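Long-range contact in Rho guanine nucleotide exchange factor 3 (Mus musculus, PDB 2Z0Q), which acts through its DH-PH module as a guanine nucleotide exchange factor for the small GTPases RhoA and RhoB: residues A[308-312]-A[334-338]. Numbering follows the deposited sequence.
Sequences KNFFR and KQQWL
The ammonium group of Lys334 donates a hydrogen bond to the main-chain carbonyl of Phe310, NZ to O 2.7 Å, and also forms a salt bridge with Asp285 on strand 282-285. NZ approaches the oxygen off the C=O line and 23° out of the carbonyl plane. To get there the lysine leaves helix 331-345 with CG anti to its backbone N (chi1 166°) and stays extended to its end, laying CD 3.6 Å from the backbone C of Asn309. Phe311, the next residue on strand 310-315, points its CB toward the helix. The CZ end of its ring meets CB of Trp337 at 3.8 Å; the phenyl and the five-membered ring of the indole are inclined by 28° and so offset that there is little stacking. Leu338 brings CD2 to 3.9 Å from CB of Phe311, and Leu283 of the adjacent strand 282-285 and Leu238 of strand 232-240 also touch the phenylalanine. The contact lies where the C-terminal helix of the PH domain caps one end of the curled β-sandwich, as is characteristic of the PH fold. Cutting Lys334 back to an alanine would probably leave the Asp285 carboxylate without this cationic mate and the Phe310 carbonyl without its side-chain donor. One lysine therefore ties two strands to the helix beside an apolar interface, where the nearby carboxylate probably favours its charged form.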
ATOM      1  N   LYS A 308     -22.825  -7.607  -9.654  1.00 21.93           N
ATOM      2  CA  LYS A 308     -22.119  -6.519 -10.323  1.00 21.48           C
ATOM      3  C   LYS A 308     -20.592  -6.621 -10.170  1.00 19.50           C
ATOM      4  O   LYS A 308     -20.098  -7.365  -9.340  1.00 20.56           O
ATOM      5  CB  LYS A 308     -22.606  -5.159  -9.800  1.00 26.04           C
ATOM      6  CG  LYS A 308     -22.076  -4.766  -8.449  1.00 31.48           C
ATOM      7  CD  LYS A 308     -22.631  -3.386  -8.019  1.00 36.59           C
ATOM      8  CE  LYS A 308     -24.155  -3.344  -8.147  1.00 38.35           C
ATOM      9  NZ  LYS A 308     -24.777  -2.223  -7.350  1.00 43.96           N
ATOM     10  N   ASN A 309     -19.873  -5.889 -11.007  1.00 17.94           N
ATOM     11  CA  ASN A 309     -18.416  -5.810 -10.967  1.00 18.45           C
ATOM     12  C   ASN A 309     -17.681  -7.138 -11.212  1.00 17.74           C
ATOM     13  O   ASN A 309     -16.681  -7.398 -10.588  1.00 16.01           O
ATOM     14  CB  ASN A 309     -17.969  -5.213  -9.630  1.00 20.03           C
ATOM     15  CG  ASN A 309     -18.490  -3.783  -9.448  1.00 24.16           C
ATOM     16  OD1 ASN A 309     -18.734  -3.318  -8.340  1.00 28.00           O
ATOM     17  ND2 ASN A 309     -18.675  -3.106 -10.553  1.00 23.30           N
ATOM     18  N   PHE A 310     -18.160  -7.929 -12.169  1.00 16.83           N
ATOM     19  CA  PHE A 310     -17.530  -9.203 -12.503  1.00 16.11           C
ATOM     20  C   PHE A 310     -16.738  -9.151 -13.799  1.00 16.42           C
ATOM     21  O   PHE A 310     -16.976  -8.308 -14.665  1.00 15.66           O
ATOM     22  CB  PHE A 310     -18.599 -10.302 -12.701  1.00 17.24           C
ATOM     23  CG  PHE A 310     -18.960 -11.060 -11.463  1.00 16.57           C
ATOM     24  CD1 PHE A 310     -19.994 -10.620 -10.621  1.00 15.54           C
ATOM     25  CD2 PHE A 310     -18.300 -12.245 -11.156  1.00 14.87           C
ATOM     26  CE1 PHE A 310     -20.357 -11.359  -9.494  1.00 16.48           C
ATOM     27  CE2 PHE A 310     -18.647 -12.981 -10.053  1.00 16.58           C
ATOM     28  CZ  PHE A 310     -19.687 -12.545  -9.204  1.00 18.90           C
ATOM     29  N   PHE A 311     -15.759 -10.043 -13.922  1.00 15.65           N
ATOM     30  CA  PHE A 311     -15.045 -10.193 -15.199  1.00 14.56           C
ATOM     31  C   PHE A 311     -14.698 -11.669 -15.288  1.00 15.79           C
ATOM     32  O   PHE A 311     -14.743 -12.374 -14.283  1.00 14.95           O
ATOM     33  CB  PHE A 311     -13.812  -9.275 -15.332  1.00 14.64           C
ATOM     34  CG  PHE A 311     -12.752  -9.491 -14.284  1.00 14.54           C
ATOM     35  CD1 PHE A 311     -11.697 -10.340 -14.516  1.00 16.56           C
ATOM     36  CD2 PHE A 311     -12.813  -8.806 -13.070  1.00 17.15           C
ATOM     37  CE1 PHE A 311     -10.680 -10.512 -13.548  1.00 17.50           C
ATOM     38  CE2 PHE A 311     -11.811  -8.967 -12.108  1.00 16.76           C
ATOM     39  CZ  PHE A 311     -10.761  -9.798 -12.337  1.00 16.61           C
ATOM     40  N   ARG A 312     -14.397 -12.129 -16.491  1.00 15.73           N
ATOM     41  CA  ARG A 312     -14.094 -13.533 -16.700  1.00 15.99           C
ATOM     42  C   ARG A 312     -12.669 -13.758 -17.177  1.00 16.17           C
ATOM     43  O   ARG A 312     -12.149 -13.049 -18.014  1.00 16.42           O
ATOM     44  CB  ARG A 312     -15.068 -14.125 -17.744  1.00 15.38           C
ATOM     45  CG  ARG A 312     -14.975 -15.672 -17.905  1.00 17.65           C
ATOM     46  CD  ARG A 312     -15.927 -16.243 -18.986  1.00 15.83           C
ATOM     47  NE  ARG A 312     -17.237 -15.595 -19.202  1.00 22.71           N
ATOM     48  CZ  ARG A 312     -18.359 -15.865 -18.542  1.00 23.10           C
ATOM     49  NH1 ARG A 312     -18.407 -16.753 -17.566  1.00 29.16           N
ATOM     50  NH2 ARG A 312     -19.477 -15.330 -18.938  1.00 23.48           N
ATOM     51  N   LYS A 334     -12.563  -3.137 -10.119  1.00 20.74           N
ATOM     52  CA  LYS A 334     -12.754  -3.963 -11.321  1.00 18.19           C
ATOM     53  C   LYS A 334     -11.939  -3.385 -12.477  1.00 18.80           C
ATOM     54  O   LYS A 334     -11.216  -4.107 -13.170  1.00 16.59           O
ATOM     55  CB  LYS A 334     -14.233  -4.048 -11.721  1.00 19.67           C
ATOM     56  CG  LYS A 334     -14.376  -4.626 -13.175  1.00 16.45           C
ATOM     57  CD  LYS A 334     -15.809  -5.062 -13.481  1.00 17.64           C
ATOM     58  CE  LYS A 334     -16.016  -5.172 -15.019  1.00 17.06           C
ATOM     59  NZ  LYS A 334     -17.386  -5.703 -15.304  1.00 17.71           N
ATOM     60  N   GLN A 335     -12.013  -2.062 -12.677  1.00 18.55           N
ATOM     61  CA  GLN A 335     -11.224  -1.458 -13.751  1.00 18.73           C
ATOM     62  C   GLN A 335      -9.718  -1.675 -13.544  1.00 18.51           C
ATOM     63  O   GLN A 335      -9.010  -1.934 -14.506  1.00 18.15           O
ATOM     64  CB  GLN A 335     -11.532   0.064 -13.886  1.00 19.39           C
ATOM     65  CG  GLN A 335     -10.984   0.691 -15.191  1.00 20.57           C
ATOM     66  CD  GLN A 335     -11.615   0.089 -16.447  1.00 20.35           C
ATOM     67  OE1 GLN A 335     -12.840  -0.029 -16.532  1.00 22.31           O
ATOM     68  NE2 GLN A 335     -10.788  -0.277 -17.418  1.00 20.50           N
ATOM     69  N   GLN A 336      -9.246  -1.563 -12.294  1.00 20.80           N
ATOM     70  CA  GLN A 336      -7.829  -1.767 -11.962  1.00 21.58           C
ATOM     71  C   GLN A 336      -7.379  -3.150 -12.428  1.00 20.57           C
ATOM     72  O   GLN A 336      -6.336  -3.307 -13.041  1.00 20.89           O
ATOM     73  CB  GLN A 336      -7.614  -1.649 -10.443  1.00 26.78           C
ATOM     74  CG  GLN A 336      -8.010  -0.286  -9.814  1.00 31.73           C
ATOM     75  CD  GLN A 336      -7.732  -0.238  -8.299  1.00 35.32           C
ATOM     76  OE1 GLN A 336      -8.326  -0.997  -7.505  1.00 33.43           O
ATOM     77  NE2 GLN A 336      -6.813   0.658  -7.892  1.00 38.32           N
ATOM     78  N   TRP A 337      -8.184  -4.164 -12.113  1.00 18.62           N
ATOM     79  CA  TRP A 337      -7.891  -5.530 -12.555  1.00 17.35           C
ATOM     80  C   TRP A 337      -7.872  -5.639 -14.071  1.00 17.58           C
ATOM     81  O   TRP A 337      -6.968  -6.227 -14.648  1.00 17.24           O
ATOM     82  CB  TRP A 337      -8.911  -6.511 -11.967  1.00 17.66           C
ATOM     83  CG  TRP A 337      -8.502  -7.022 -10.617  1.00 17.60           C
ATOM     84  CD1 TRP A 337      -8.993  -6.643  -9.398  1.00 19.10           C
ATOM     85  CD2 TRP A 337      -7.482  -7.989 -10.355  1.00 17.69           C
ATOM     86  NE1 TRP A 337      -8.332  -7.326  -8.392  1.00 17.97           N
ATOM     87  CE2 TRP A 337      -7.407  -8.153  -8.955  1.00 17.65           C
ATOM     88  CE3 TRP A 337      -6.628  -8.734 -11.168  1.00 19.24           C
ATOM     89  CZ2 TRP A 337      -6.498  -9.036  -8.357  1.00 19.31           C
ATOM     90  CZ3 TRP A 337      -5.725  -9.607 -10.576  1.00 20.63           C
ATOM     91  CH2 TRP A 337      -5.675  -9.748  -9.180  1.00 19.42           C
ATOM     92  N   LEU A 338      -8.895  -5.098 -14.728  1.00 18.08           N
ATOM     93  CA  LEU A 338      -8.904  -5.141 -16.187  1.00 18.55           C
ATOM     94  C   LEU A 338      -7.651  -4.444 -16.759  1.00 17.58           C
ATOM     95  O   LEU A 338      -6.968  -4.989 -17.634  1.00 17.14           O
ATOM     96  CB  LEU A 338     -10.180  -4.448 -16.723  1.00 17.27           C
ATOM     97  CG  LEU A 338     -11.533  -5.078 -16.411  1.00 20.16           C
ATOM     98  CD1 LEU A 338     -12.628  -4.316 -17.204  1.00 20.56           C
ATOM     99  CD2 LEU A 338     -11.541  -6.537 -16.830  1.00 19.19           C
TER